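Long-range contact in bifunctional dTDP-4-dehydrorhamnose 3,5-epimerase/dTDP-4-dehydrorhamnose reductase (Arabidopsis thaliana, PDB 4QQR), which catalyses the 3,5-epimerization of dTDP-4-keto-6-deoxyglucose and the following NADPH-dependent reduction to dTDP-β-L-rhamnose, and also accepts the UDP-linked substrate: residues R88-I100 with T147-V161. Numbering follows the deposited sequence.
Sequences RTNVAGTLTLADI and TKAMVEELLKNYENV. With ZN (zinc ion), chain D.
Ala98 sets its methyl over one face of the Tyr158 ring, CB 4.0 Å from the ring centroid, a CH-pi contact displaced toward the CD1 rim. The side chain of Leu95 crosses that of Tyr158 at about a right angle, its CD1 3.9 Å from CE2. The same Leu95 methyl meets CD2 of Leu155 at 3.6 Å. The carboxylate of Asp99 stands steeply to the ring, the planes 74° apart, with OD2 at the ring edge; its charge is taken up by Arg49 and by Arg88 of the second subunit. Tyr158 reaches this place from the type I turn Leu155 to Tyr158 because its CG lies anti to the carbonyl carbon (chi1 -59°), which lays the ring back alongside helix 80-103. A serine here would probably leave the Ala98 methyl without its aromatic face and open a gap beside Leu95 CD1. Ala98 CB also touches CG2 of Val161, where the chain enters its strand.

Farther back along the helices, Val151 is a knob in the hole formed by Asn90, Val91, Thr94 and Leu95. Its CG2 packs on CG2 of Val91 at 3.6 Å, and that Val91 methyl also meets CG2 of Thr147, the two side chains crossing at about a right angle. Lys148, bent at chi2 and chi3, curls toward Asn90; a water accepts from Lys148 NZ (2.9 Å) and donates to Asn90 O (3.2 Å).

The short helix axes run nearly parallel, 8° apart at 9.7 Å. Helices 80-103 and 143-155 flank the parallel sheet on the same side, above strand 107-113, the side-by-side helix packing of a Rossmann fold, here in an NADPH-dependent reductase of the RmlD family.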
loop_
_atom_site.group_PDB
_atom_site.type_symbol
_atom_site.label_atom_id
_atom_site.label_comp_id
_atom_site.label_asym_id
_atom_site.label_seq_id
_atom_site.Cartn_x
_atom_site.Cartn_y
_atom_site.Cartn_z
ATOM N N ARG A 88 0.352 -9.681 -2.618
ATOM C CA ARG A 88 -0.680 -10.540 -2.054
ATOM C C ARG A 88 -0.355 -10.960 -0.625
ATOM O O ARG A 88 -1.238 -11.016 0.228
ATOM C CB ARG A 88 -0.884 -11.776 -2.932
ATOM C CG ARG A 88 -1.881 -12.776 -2.374
ATOM C CD ARG A 88 -1.637 -14.164 -2.940
ATOM N NE ARG A 88 -0.692 -14.135 -4.052
ATOM C CZ ARG A 88 -0.839 -14.827 -5.176
ATOM N NH1 ARG A 88 -1.898 -15.608 -5.341
ATOM N NH2 ARG A 88 0.071 -14.740 -6.136
ATOM N N THR A 89 0.914 -11.255 -0.369
ATOM C CA THR A 89 1.331 -11.693 0.946
ATOM C C THR A 89 1.851 -10.577 1.853
ATOM O O THR A 89 1.517 -10.553 3.034
ATOM C CB THR A 89 2.313 -12.908 0.897
ATOM O OG1 THR A 89 3.070 -12.968 2.116
ATOM C CG2 THR A 89 3.272 -12.787 -0.225
ATOM N N ASN A 90 2.649 -9.654 1.326
ATOM C CA ASN A 90 3.287 -8.641 2.181
ATOM C C ASN A 90 2.450 -7.381 2.344
ATOM O O ASN A 90 2.643 -6.619 3.287
ATOM C CB ASN A 90 4.667 -8.249 1.643
ATOM C CG ASN A 90 5.697 -9.355 1.782
ATOM O OD1 ASN A 90 5.358 -10.540 1.852
ATOM N ND2 ASN A 90 6.966 -8.970 1.832
ATOM N N VAL A 91 1.552 -7.150 1.395
ATOM C CA VAL A 91 0.593 -6.080 1.516
ATOM C C VAL A 91 -0.749 -6.633 2.009
ATOM O O VAL A 91 -1.073 -6.504 3.190
ATOM C CB VAL A 91 0.443 -5.279 0.197
ATOM C CG1 VAL A 91 -0.514 -4.142 0.382
ATOM C CG2 VAL A 91 1.779 -4.718 -0.234
ATOM N N ALA A 92 -1.518 -7.271 1.131
ATOM C CA ALA A 92 -2.907 -7.622 1.486
ATOM C C ALA A 92 -2.980 -8.605 2.634
ATOM O O ALA A 92 -3.855 -8.499 3.486
ATOM C CB ALA A 92 -3.724 -8.135 0.263
ATOM N N GLY A 93 -2.060 -9.557 2.655
ATOM C CA GLY A 93 -2.042 -10.536 3.721
ATOM C C GLY A 93 -1.610 -9.981 5.069
ATOM O O GLY A 93 -2.227 -10.293 6.086
ATOM N N THR A 94 -0.549 -9.175 5.085
ATOM C CA THR A 94 -0.101 -8.517 6.310
ATOM C C THR A 94 -1.161 -7.539 6.847
ATOM O O THR A 94 -1.402 -7.456 8.065
ATOM C CB THR A 94 1.190 -7.724 6.072
ATOM O OG1 THR A 94 2.077 -8.488 5.257
ATOM C CG2 THR A 94 1.874 -7.409 7.369
ATOM N N LEU A 95 -1.770 -6.776 5.943
ATOM C CA LEU A 95 -2.815 -5.855 6.357
ATOM C C LEU A 95 -4.032 -6.627 6.897
ATOM O O LEU A 95 -4.604 -6.238 7.918
ATOM C CB LEU A 95 -3.210 -4.904 5.218
ATOM C CG LEU A 95 -2.485 -3.557 5.051
ATOM C CD1 LEU A 95 -1.878 -3.075 6.346
ATOM C CD2 LEU A 95 -1.436 -3.609 3.992
ATOM N N THR A 96 -4.412 -7.723 6.225
ATOM C CA THR A 96 -5.503 -8.591 6.692
ATOM C C THR A 96 -5.219 -9.169 8.070
ATOM O O THR A 96 -6.098 -9.174 8.945
ATOM C CB THR A 96 -5.805 -9.741 5.711
ATOM O OG1 THR A 96 -6.444 -9.213 4.544
ATOM C CG2 THR A 96 -6.739 -10.753 6.342
ATOM N N LEU A 97 -3.986 -9.636 8.271
ATOM C CA LEU A 97 -3.558 -10.168 9.577
ATOM C C LEU A 97 -3.601 -9.099 10.671
ATOM O O LEU A 97 -4.099 -9.350 11.759
ATOM C CB LEU A 97 -2.168 -10.817 9.496
ATOM C CG LEU A 97 -1.603 -11.373 10.809
ATOM C CD1 LEU A 97 -2.365 -12.577 11.308
ATOM C CD2 LEU A 97 -0.167 -11.726 10.655
ATOM N N ALA A 98 -3.095 -7.905 10.377
ATOM C CA ALA A 98 -3.119 -6.805 11.346
ATOM C C ALA A 98 -4.542 -6.462 11.781
ATOM O O ALA A 98 -4.796 -6.157 12.935
ATOM C CB ALA A 98 -2.454 -5.583 10.756
ATOM N N ASP A 99 -5.456 -6.523 10.824
ATOM C CA ASP A 99 -6.848 -6.144 11.001
ATOM C C ASP A 99 -7.541 -7.064 11.985
ATOM O O ASP A 99 -8.136 -6.626 12.969
ATOM C CB ASP A 99 -7.558 -6.227 9.645
ATOM C CG ASP A 99 -8.889 -5.529 9.651
ATOM O OD1 ASP A 99 -9.918 -6.202 9.843
ATOM O OD2 ASP A 99 -8.898 -4.297 9.461
ATOM N N ILE A 100 -7.457 -8.354 11.676
ATOM C CA ILE A 100 -8.026 -9.410 12.489
ATOM C C ILE A 100 -7.448 -9.390 13.916
ATOM O O ILE A 100 -8.188 -9.539 14.897
ATOM C CB ILE A 100 -7.818 -10.777 11.791
ATOM C CG1 ILE A 100 -8.614 -10.828 10.481
ATOM C CG2 ILE A 100 -8.199 -11.938 12.705
ATOM C CD1 ILE A 100 -8.302 -12.040 9.616
ATOM N N THR A 147 7.241 -0.711 -1.696
ATOM C CA THR A 147 6.164 -1.542 -1.174
ATOM C C THR A 147 6.242 -1.728 0.344
ATOM O O THR A 147 5.234 -1.560 1.056
ATOM C CB THR A 147 6.113 -2.901 -1.887
ATOM O OG1 THR A 147 5.927 -2.689 -3.292
ATOM C CG2 THR A 147 4.970 -3.732 -1.367
ATOM N N LYS A 148 7.426 -2.066 0.846
ATOM C CA LYS A 148 7.584 -2.258 2.283
ATOM C C LYS A 148 7.344 -0.945 3.033
ATOM O O LYS A 148 6.721 -0.941 4.093
ATOM C CB LYS A 148 8.947 -2.853 2.606
ATOM C CG LYS A 148 9.139 -4.246 2.037
ATOM C CD LYS A 148 8.075 -5.245 2.520
ATOM C CE LYS A 148 8.373 -5.749 3.939
ATOM N NZ LYS A 148 7.575 -6.964 4.297
ATOM N N ALA A 149 7.811 0.167 2.470
ATOM C CA ALA A 149 7.482 1.475 3.034
ATOM C C ALA A 149 5.962 1.713 3.138
ATOM O O ALA A 149 5.479 2.107 4.202
ATOM C CB ALA A 149 8.151 2.600 2.260
ATOM N N MET A 150 5.230 1.480 2.040
ATOM C CA MET A 150 3.760 1.561 2.015
ATOM C C MET A 150 3.085 0.801 3.154
ATOM O O MET A 150 2.301 1.382 3.921
ATOM C CB MET A 150 3.188 1.045 0.687
ATOM C CG MET A 150 3.635 1.818 -0.547
ATOM S SD MET A 150 2.764 1.316 -2.045
ATOM C CE MET A 150 3.178 2.664 -3.159
ATOM N N VAL A 151 3.387 -0.496 3.259
ATOM C CA VAL A 151 2.837 -1.328 4.336
ATOM C C VAL A 151 3.212 -0.767 5.689
ATOM O O VAL A 151 2.346 -0.635 6.559
ATOM C CB VAL A 151 3.281 -2.812 4.255
ATOM C CG1 VAL A 151 2.821 -3.572 5.489
ATOM C CG2 VAL A 151 2.722 -3.453 2.999
ATOM N N GLU A 152 4.484 -0.414 5.866
ATOM C CA GLU A 152 4.903 0.137 7.147
ATOM C C GLU A 152 4.120 1.394 7.500
ATOM O O GLU A 152 3.685 1.551 8.634
ATOM C CB GLU A 152 6.397 0.440 7.203
ATOM C CG GLU A 152 6.779 0.984 8.570
ATOM C CD GLU A 152 8.245 1.367 8.698
ATOM O OE1 GLU A 152 9.040 0.526 9.201
ATOM O OE2 GLU A 152 8.593 2.523 8.329
ATOM N N GLU A 153 3.941 2.285 6.537
ATOM C CA GLU A 153 3.180 3.496 6.792
ATOM C C GLU A 153 1.732 3.159 7.172
ATOM O O GLU A 153 1.184 3.720 8.119
ATOM C CB GLU A 153 3.219 4.434 5.580
ATOM C CG GLU A 153 2.355 5.692 5.736
ATOM C CD GLU A 153 3.108 6.889 6.310
ATOM O OE1 GLU A 153 4.297 6.739 6.700
ATOM O OE2 GLU A 153 2.509 7.996 6.358
ATOM N N LEU A 154 1.127 2.231 6.440
ATOM C CA LEU A 154 -0.229 1.776 6.742
ATOM C C LEU A 154 -0.354 1.146 8.126
ATOM O O LEU A 154 -1.309 1.422 8.860
ATOM C CB LEU A 154 -0.724 0.804 5.671
ATOM C CG LEU A 154 -0.886 1.466 4.309
ATOM C CD1 LEU A 154 -1.069 0.431 3.217
ATOM C CD2 LEU A 154 -2.046 2.458 4.361
ATOM N N LEU A 155 0.615 0.314 8.493
ATOM C CA LEU A 155 0.574 -0.344 9.793
ATOM C C LEU A 155 0.605 0.642 10.967
ATOM O O LEU A 155 0.238 0.278 12.089
ATOM C CB LEU A 155 1.682 -1.381 9.905
ATOM C CG LEU A 155 1.502 -2.577 8.967
ATOM C CD1 LEU A 155 2.668 -3.555 9.079
ATOM C CD2 LEU A 155 0.194 -3.281 9.248
ATOM N N LYS A 156 1.021 1.885 10.705
ATOM C CA LYS A 156 0.995 2.951 11.718
ATOM C C LYS A 156 -0.426 3.179 12.247
ATOM O O LYS A 156 -0.604 3.694 13.360
ATOM C CB LYS A 156 1.510 4.295 11.155
ATOM C CG LYS A 156 3.031 4.497 11.083
ATOM C CD LYS A 156 3.340 5.928 10.611
ATOM C CE LYS A 156 4.830 6.227 10.453
ATOM N NZ LYS A 156 5.414 6.951 11.644
ATOM N N ASN A 157 -1.427 2.827 11.435
ATOM C CA ASN A 157 -2.826 3.019 11.807
ATOM C C ASN A 157 -3.382 1.893 12.675
ATOM O O ASN A 157 -4.492 2.025 13.204
ATOM C CB ASN A 157 -3.706 3.180 10.569
ATOM C CG ASN A 157 -3.253 4.317 9.671
ATOM O OD1 ASN A 157 -3.313 5.487 10.056
ATOM N ND2 ASN A 157 -2.820 3.984 8.455
ATOM N N TYR A 158 -2.628 0.793 12.809
ATOM C CA TYR A 158 -3.027 -0.323 13.683
ATOM C C TYR A 158 -2.275 -0.283 15.003
ATOM O O TYR A 158 -1.159 -0.761 15.093
ATOM C CB TYR A 158 -2.791 -1.686 13.020
ATOM C CG TYR A 158 -3.541 -1.874 11.733
ATOM C CD1 TYR A 158 -4.705 -2.625 11.688
ATOM C CD2 TYR A 158 -3.095 -1.278 10.558
ATOM C CE1 TYR A 158 -5.403 -2.786 10.504
ATOM C CE2 TYR A 158 -3.783 -1.431 9.372
ATOM C CZ TYR A 158 -4.932 -2.188 9.347
ATOM O OH TYR A 158 -5.615 -2.334 8.160
ATOM N N GLU A 159 -2.912 0.250 16.036
ATOM C CA GLU A 159 -2.270 0.472 17.328
ATOM C C GLU A 159 -1.795 -0.781 18.041
ATOM O O GLU A 159 -1.116 -0.685 19.069
ATOM C CB GLU A 159 -3.224 1.220 18.261
ATOM C CG GLU A 159 -4.114 0.292 19.054
ATOM C CD GLU A 159 -5.533 0.804 19.195
ATOM O OE1 GLU A 159 -5.720 2.001 19.515
ATOM O OE2 GLU A 159 -6.457 -0.010 18.978
ATOM N N ASN A 160 -2.176 -1.947 17.529
ATOM C CA ASN A 160 -1.829 -3.219 18.166
ATOM C C ASN A 160 -0.581 -3.856 17.537
ATOM O O ASN A 160 -0.073 -4.865 18.011
ATOM C CB ASN A 160 -2.996 -4.177 18.011
ATOM C CG ASN A 160 -3.207 -4.570 16.567
ATOM O OD1 ASN A 160 -3.161 -3.720 15.665
ATOM N ND2 ASN A 160 -3.386 -5.867 16.323
ATOM N N VAL A 161 -0.114 -3.267 16.447
ATOM C CA VAL A 161 0.977 -3.823 15.680
ATOM C C VAL A 161 2.308 -3.225 16.117
ATOM O O VAL A 161 2.422 -2.019 16.369
ATOM C CB VAL A 161 0.757 -3.568 14.176
ATOM C CG1 VAL A 161 1.966 -3.988 13.345
ATOM C CG2 VAL A 161 -0.467 -4.285 13.718
HETATM ZN ZN ZN D . -8.471 1.446 19.253
HETATM O O HOH W 1 5.049 -6.080 5.385
#